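Long-range contacts in histidine acid phosphatase (Bifidobacterium longum subsp. infantis, PDB 6RXF), which probably removes phosphate groups from inositol phosphates, including inositol hexakisphosphate, and from 2,3-bisphosphoglycerate: residues A61-M66 with K300-E305; A138-G143 with D184-P189. The protein carries 1 engineered substitution. All coordinates share one frame; numbering follows the deposited sequence.

Contact 1: A61-M66 with K300-E305; sequences ALLMRM and KKIKSE. With ZN (zinc ion), chain F.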
loop_
_atom_site.group_PDB
_atom_site.type_symbol
_atom_site.label_atom_id
_atom_site.label_comp_id
_atom_site.label_asym_id
_atom_site.label_seq_id
_atom_site.Cartn_x
_atom_site.Cartn_y
_atom_site.Cartn_z
ATOM N N ALA A 61 16.177 16.126 2.409
ATOM C CA ALA A 61 17.561 16.504 2.133
ATOM C C ALA A 61 17.646 17.520 1.000
ATOM O O ALA A 61 18.339 18.539 1.115
ATOM C CB ALA A 61 18.382 15.259 1.796
ATOM N N LEU A 62 16.947 17.256 -0.110
ATOM C CA LEU A 62 17.014 18.146 -1.265
ATOM C C LEU A 62 16.411 19.512 -0.958
ATOM O O LEU A 62 16.974 20.544 -1.341
ATOM C CB LEU A 62 16.312 17.506 -2.462
ATOM C CG LEU A 62 17.163 16.518 -3.262
ATOM C CD1 LEU A 62 16.310 15.727 -4.251
ATOM C CD2 LEU A 62 18.297 17.239 -3.985
ATOM N N LEU A 63 15.269 19.544 -0.265
ATOM C CA LEU A 63 14.659 20.828 0.066
ATOM C C LEU A 63 15.518 21.617 1.046
ATOM O O LEU A 63 15.503 22.854 1.024
ATOM C CB LEU A 63 13.254 20.618 0.632
ATOM C CG LEU A 63 12.165 20.232 -0.372
ATOM C CD1 LEU A 63 10.862 19.920 0.350
ATOM C CD2 LEU A 63 11.961 21.325 -1.418
ATOM N N MET A 64 16.266 20.929 1.911
ATOM C CA MET A 64 17.197 21.629 2.788
ATOM C C MET A 64 18.314 22.284 1.983
ATOM O O MET A 64 18.716 23.417 2.275
ATOM C CB MET A 64 17.772 20.665 3.828
ATOM C CG MET A 64 18.757 21.309 4.796
ATOM S SD MET A 64 18.000 22.581 5.833
ATOM C CE MET A 64 17.127 21.591 7.043
ATOM N N ARG A 65 18.822 21.589 0.964
ATOM C CA ARG A 65 19.818 22.188 0.083
ATOM C C ARG A 65 19.252 23.412 -0.624
ATOM O O ARG A 65 19.923 24.445 -0.741
ATOM C CB ARG A 65 20.306 21.155 -0.935
ATOM C CG ARG A 65 20.978 19.935 -0.323
ATOM C CD ARG A 65 22.439 20.205 -0.011
ATOM N NE ARG A 65 22.608 21.062 1.158
ATOM C CZ ARG A 65 23.204 20.689 2.286
ATOM N NH1 ARG A 65 23.306 21.545 3.294
ATOM N NH2 ARG A 65 23.697 19.462 2.409
ATOM N N MET A 66 18.013 23.311 -1.111
ATOM C CA MET A 66 17.383 24.455 -1.761
ATOM C C MET A 66 17.191 25.599 -0.778
ATOM O O MET A 66 17.399 26.769 -1.123
ATOM C CB MET A 66 16.047 24.040 -2.370
ATOM C CG MET A 66 15.276 25.173 -3.012
ATOM S SD MET A 66 13.751 24.580 -3.772
ATOM C CE MET A 66 13.183 26.061 -4.605
ATOM N N LYS A 300 19.631 11.928 -7.187
ATOM C CA LYS A 300 18.388 12.655 -6.986
ATOM C C LYS A 300 18.638 14.156 -6.944
ATOM O O LYS A 300 19.578 14.637 -6.304
ATOM C CB LYS A 300 17.703 12.180 -5.709
ATOM C CG LYS A 300 16.554 11.202 -5.945
ATOM C CD LYS A 300 16.976 10.006 -6.776
ATOM C CE LYS A 300 15.946 8.894 -6.696
ATOM N NZ LYS A 300 16.636 7.579 -6.855
ATOM N N LYS A 301 17.787 14.898 -7.648
ATOM C CA LYS A 301 18.025 16.316 -7.840
ATOM C C LYS A 301 16.706 17.076 -7.831
ATOM O O LYS A 301 15.622 16.496 -7.924
ATOM C CB LYS A 301 18.788 16.563 -9.148
ATOM C CG LYS A 301 17.913 16.567 -10.386
ATOM C CD LYS A 301 18.701 16.221 -11.638
ATOM C CE LYS A 301 18.783 14.728 -11.852
ATOM N NZ LYS A 301 19.418 14.424 -13.158
ATOM N N ILE A 302 16.820 18.392 -7.693
ATOM C CA ILE A 302 15.730 19.337 -7.911
ATOM C C ILE A 302 16.157 20.226 -9.076
ATOM O O ILE A 302 17.101 21.018 -8.930
ATOM C CB ILE A 302 15.437 20.178 -6.655
ATOM C CG1 ILE A 302 14.864 19.334 -5.516
ATOM C CG2 ILE A 302 14.507 21.345 -6.997
ATOM C CD1 ILE A 302 14.573 20.152 -4.249
ATOM N N LYS A 303 15.478 20.097 -10.232
ATOM C CA LYS A 303 15.788 20.925 -11.396
ATOM C C LYS A 303 14.682 21.935 -11.732
ATOM O O LYS A 303 14.912 22.861 -12.529
ATOM C CB LYS A 303 16.076 20.063 -12.640
ATOM C CG LYS A 303 15.031 19.129 -13.187
ATOM C CD LYS A 303 15.156 17.674 -12.812
ATOM C CE LYS A 303 13.909 16.846 -13.266
ATOM N NZ LYS A 303 13.935 15.440 -12.766
ATOM N N SER A 304 13.482 21.797 -11.156
ATOM C CA SER A 304 12.361 22.637 -11.560
ATOM C C SER A 304 11.509 22.983 -10.347
ATOM O O SER A 304 11.679 22.432 -9.258
ATOM C CB SER A 304 11.506 21.947 -12.622
ATOM O OG SER A 304 11.002 20.720 -12.115
ATOM N N GLU A 305 10.582 23.917 -10.563
ATOM C CA GLU A 305 9.548 24.197 -9.570
ATOM C C GLU A 305 8.710 22.961 -9.272
ATOM O O GLU A 305 8.282 22.759 -8.128
ATOM C CB GLU A 305 8.637 25.324 -10.058
ATOM C CG GLU A 305 9.186 26.707 -9.824
ATOM C CD GLU A 305 8.155 27.780 -10.097
ATOM O OE1 GLU A 305 7.226 27.524 -10.892
ATOM O OE2 GLU A 305 8.273 28.879 -9.515
HETATM ZN ZN ZN F . 7.311 30.078 -11.274
#
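L62 and I302 carry this contact, in which helix 59-73 packs across the two-stranded antiparallel ribbon formed by strands 268-269 and 301-302. The tight part is apolar. I302 reaches for the helix with the long branch of its side chain: chi2 is fully extended at 180°, and this drives CD1 to 3.6 Å from L62 CB. The same methyl lies 4.0 Å from L63 CD2, where the two side chains cross at about a right angle, so I302 is gripped by two consecutive leucines of one helical turn. L62 in turn spreads its fork over the start of the strand. Its CD2 rests 3.7 Å from K300 O, while CD1 comes to 3.8 Å from K301 N, so the two methyls are laid against backbone. No hydrogen bond joins the two segments; the backbone of I302 pairs instead with W268 of the neighbouring strand, and that of K300 with N270 just beyond it. Helix 305-321 adds to this packing: D311 touches both L63 and I302, and L315 touches L63.

The lysine side is looser and partly open to solvent. Of the K300 side chain, CB alone approaches L62 before the chain bends away, and K301 points away from the helix, touching Y269 of the partner strand. Beyond I302 the chain leaves the helix altogether: S304 caps the N-terminus of helix 305-321, and E305 turns to a zinc ion also bound by H246 and E262. Both carboxylate oxygens of E305 hold that ion, unequally, with OE2 2.3 Å and OE1 2.6 Å from the zinc.

Contact 2: A138-G143 with D184-P189; sequences AYQSSG and DFQKNP. With ZN (zinc ion), chain I.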
loop_
_atom_site.group_PDB
_atom_site.type_symbol
_atom_site.label_atom_id
_atom_site.label_comp_id
_atom_site.label_asym_id
_atom_site.label_seq_id
_atom_site.Cartn_x
_atom_site.Cartn_y
_atom_site.Cartn_z
ATOM N N ALA A 138 -1.664 -19.320 10.350
ATOM C CA ALA A 138 -0.463 -19.095 9.556
ATOM C C ALA A 138 -0.255 -17.598 9.363
ATOM O O ALA A 138 -1.158 -16.897 8.896
ATOM C CB ALA A 138 -0.563 -19.810 8.208
ATOM N N TYR A 139 0.929 -17.114 9.731
ATOM C CA TYR A 139 1.333 -15.730 9.520
ATOM C C TYR A 139 2.414 -15.699 8.452
ATOM O O TYR A 139 3.369 -16.483 8.510
ATOM C CB TYR A 139 1.865 -15.094 10.810
ATOM C CG TYR A 139 0.827 -14.839 11.879
ATOM C CD1 TYR A 139 -0.033 -13.749 11.796
ATOM C CD2 TYR A 139 0.727 -15.670 12.990
ATOM C CE1 TYR A 139 -0.979 -13.508 12.776
ATOM C CE2 TYR A 139 -0.210 -15.434 13.982
ATOM C CZ TYR A 139 -1.062 -14.353 13.868
ATOM O OH TYR A 139 -2.004 -14.116 14.845
ATOM N N GLN A 140 2.267 -14.801 7.479
ATOM C CA GLN A 140 3.232 -14.680 6.398
ATOM C C GLN A 140 3.555 -13.219 6.130
ATOM O O GLN A 140 2.735 -12.325 6.356
ATOM C CB GLN A 140 2.725 -15.334 5.117
ATOM C CG GLN A 140 2.164 -16.725 5.331
ATOM C CD GLN A 140 2.107 -17.518 4.052
ATOM O OE1 GLN A 140 1.990 -16.956 2.961
ATOM N NE2 GLN A 140 2.212 -18.836 4.174
ATOM N N SER A 141 4.768 -12.992 5.635
ATOM C CA SER A 141 5.284 -11.655 5.398
ATOM C C SER A 141 6.100 -11.663 4.113
ATOM O O SER A 141 6.484 -12.718 3.599
ATOM C CB SER A 141 6.125 -11.176 6.596
ATOM O OG SER A 141 7.098 -10.222 6.218
ATOM N N SER A 142 6.339 -10.468 3.574
ATOM C CA SER A 142 7.205 -10.368 2.406
ATOM C C SER A 142 8.664 -10.595 2.763
ATOM O O SER A 142 9.449 -10.997 1.900
ATOM C CB SER A 142 7.041 -9.002 1.742
ATOM O OG SER A 142 7.470 -7.968 2.612
ATOM N N GLY A 143 9.033 -10.370 4.024
ATOM C CA GLY A 143 10.409 -10.358 4.465
ATOM C C GLY A 143 10.896 -8.979 4.859
ATOM O O GLY A 143 11.787 -8.865 5.709
ATOM N N ASP A 184 7.488 -15.939 14.200
ATOM C CA ASP A 184 6.231 -16.587 13.850
ATOM C C ASP A 184 5.876 -16.469 12.375
ATOM O O ASP A 184 4.932 -17.131 11.930
ATOM C CB ASP A 184 5.084 -15.998 14.675
ATOM C CG ASP A 184 4.994 -16.599 16.055
ATOM O OD1 ASP A 184 5.473 -17.739 16.234
ATOM O OD2 ASP A 184 4.436 -15.939 16.955
ATOM N N PHE A 185 6.599 -15.654 11.612
ATOM C CA PHE A 185 6.177 -15.262 10.275
ATOM C C PHE A 185 6.971 -16.012 9.216
ATOM O O PHE A 185 8.204 -15.959 9.201
ATOM C CB PHE A 185 6.329 -13.752 10.087
ATOM C CG PHE A 185 5.219 -12.976 10.704
ATOM C CD1 PHE A 185 5.139 -12.845 12.079
ATOM C CD2 PHE A 185 4.224 -12.419 9.916
ATOM C CE1 PHE A 185 4.099 -12.153 12.661
ATOM C CE2 PHE A 185 3.179 -11.723 10.490
ATOM C CZ PHE A 185 3.115 -11.596 11.867
ATOM N N GLN A 186 6.257 -16.711 8.340
ATOM C CA GLN A 186 6.875 -17.338 7.184
ATOM C C GLN A 186 7.140 -16.293 6.109
ATOM O O GLN A 186 6.253 -15.504 5.768
ATOM C CB GLN A 186 5.968 -18.441 6.638
ATOM C CG GLN A 186 6.380 -18.990 5.287
ATOM C CD GLN A 186 7.532 -19.962 5.393
ATOM O OE1 GLN A 186 8.018 -20.249 6.488
ATOM N NE2 GLN A 186 7.975 -20.479 4.255
ATOM N N LYS A 187 8.364 -16.275 5.586
ATOM C CA LYS A 187 8.674 -15.432 4.441
ATOM C C LYS A 187 8.098 -16.060 3.181
ATOM O O LYS A 187 8.217 -17.269 2.968
ATOM C CB LYS A 187 10.186 -15.242 4.296
ATOM C CG LYS A 187 10.768 -14.235 5.273
ATOM C CD LYS A 187 12.215 -13.896 4.948
ATOM C CE LYS A 187 13.138 -15.069 5.246
ATOM N NZ LYS A 187 14.575 -14.666 5.198
ATOM N N ASN A 188 7.462 -15.235 2.347
ATOM C CA ASN A 188 6.817 -15.711 1.122
ATOM C C ASN A 188 6.906 -14.625 0.053
ATOM O O ASN A 188 5.921 -13.942 -0.252
ATOM C CB ASN A 188 5.366 -16.102 1.395
ATOM C CG ASN A 188 4.812 -17.049 0.356
ATOM O OD1 ASN A 188 5.513 -17.453 -0.574
ATOM N ND2 ASN A 188 3.545 -17.415 0.510
ATOM N N PRO A 189 8.089 -14.444 -0.540
ATOM C CA PRO A 189 8.245 -13.375 -1.539
ATOM C C PRO A 189 7.623 -13.698 -2.887
ATOM O O PRO A 189 7.544 -12.800 -3.735
ATOM C CB PRO A 189 9.766 -13.221 -1.646
ATOM C CG PRO A 189 10.293 -14.580 -1.313
ATOM C CD PRO A 189 9.356 -15.152 -0.281
HETATM ZN ZN ZN I . 4.115 -14.988 18.570
HETATM O O HOH W 1 2.738 -19.002 10.912
HETATM O O HOH W 2 2.010 -16.032 18.918
#
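A parallel strand pair in the mixed central sheet is built here, strand 185-187 running beside strand 136-141, whose other neighbour is strand 395-402. The two short axes are twisted by 46°, and Q186 bonds to strand 136-141 through both its N and its O: N donates to Y139 O at 2.9 Å and O receives S141 N at 2.9 Å. The ladder continues past the strand end, where N188 N donates to S141 O at 3.0 Å. N188 adds a side-chain bond on the face that carries Q140, with ND2 2.9 Å from Q140 OE1. With Q140 CG anti to the carbonyl carbon (chi1 -48°) and the chain extended beyond, the amide reaches N188. The donor stands above the plane of the Q140 amide, and the two amide planes are 79° apart.

At the other end, Y139 CB sits over the centre of the F185 ring, 3.7 Å from its centroid, in a CH-pi contact. The tyrosine ring lies oblique to the phenyl, while Q140 O faces the phenyl edge in its plane. Cutting F185 back to an alanine would probably open a gap beneath Y139 CB and leave the tyrosine freer to shift. A water joins Y139 N to D184 O, and D184 OD2 binds a zinc ion at 1.9 Å, with K183 NZ and a second water as the other ligands. E155 of helix 145-161, itself a zinc-binding residue, lies next to D184 and touches both Y139 and F185.

Where strand 136-141 ends, S141 OG accepts from G143 N at 2.9 Å, forming an ST turn, and S142 OG bonds to H403. Strand, helix 145-161 and neighbouring parallel strand together make a beta-alpha-beta crossover, characteristic of the alpha/beta core of histidine phosphatases.

Overall arrangement
Contact 2 is nested in sequence inside the long loop closed by contact 1, yet the two are well separated in space: their centres are 38 Å apart and their nearest atoms about 20 Å. They share no helix or strand. Contact 2 belongs to the mixed central sheet and the helix 145-161 beside it, whereas contact 1 lies farther out, where helix 59-73 meets the small ribbon 268-269/301-302 and helices 255-262 and 305-321. Both belong to the histidine phosphatase fold. The chain leaves the outlying helical region after 61-66, contributes strands to the sheet, and returns at 300-305. Each contact includes a residue binding a zinc ion, at two distinct sites.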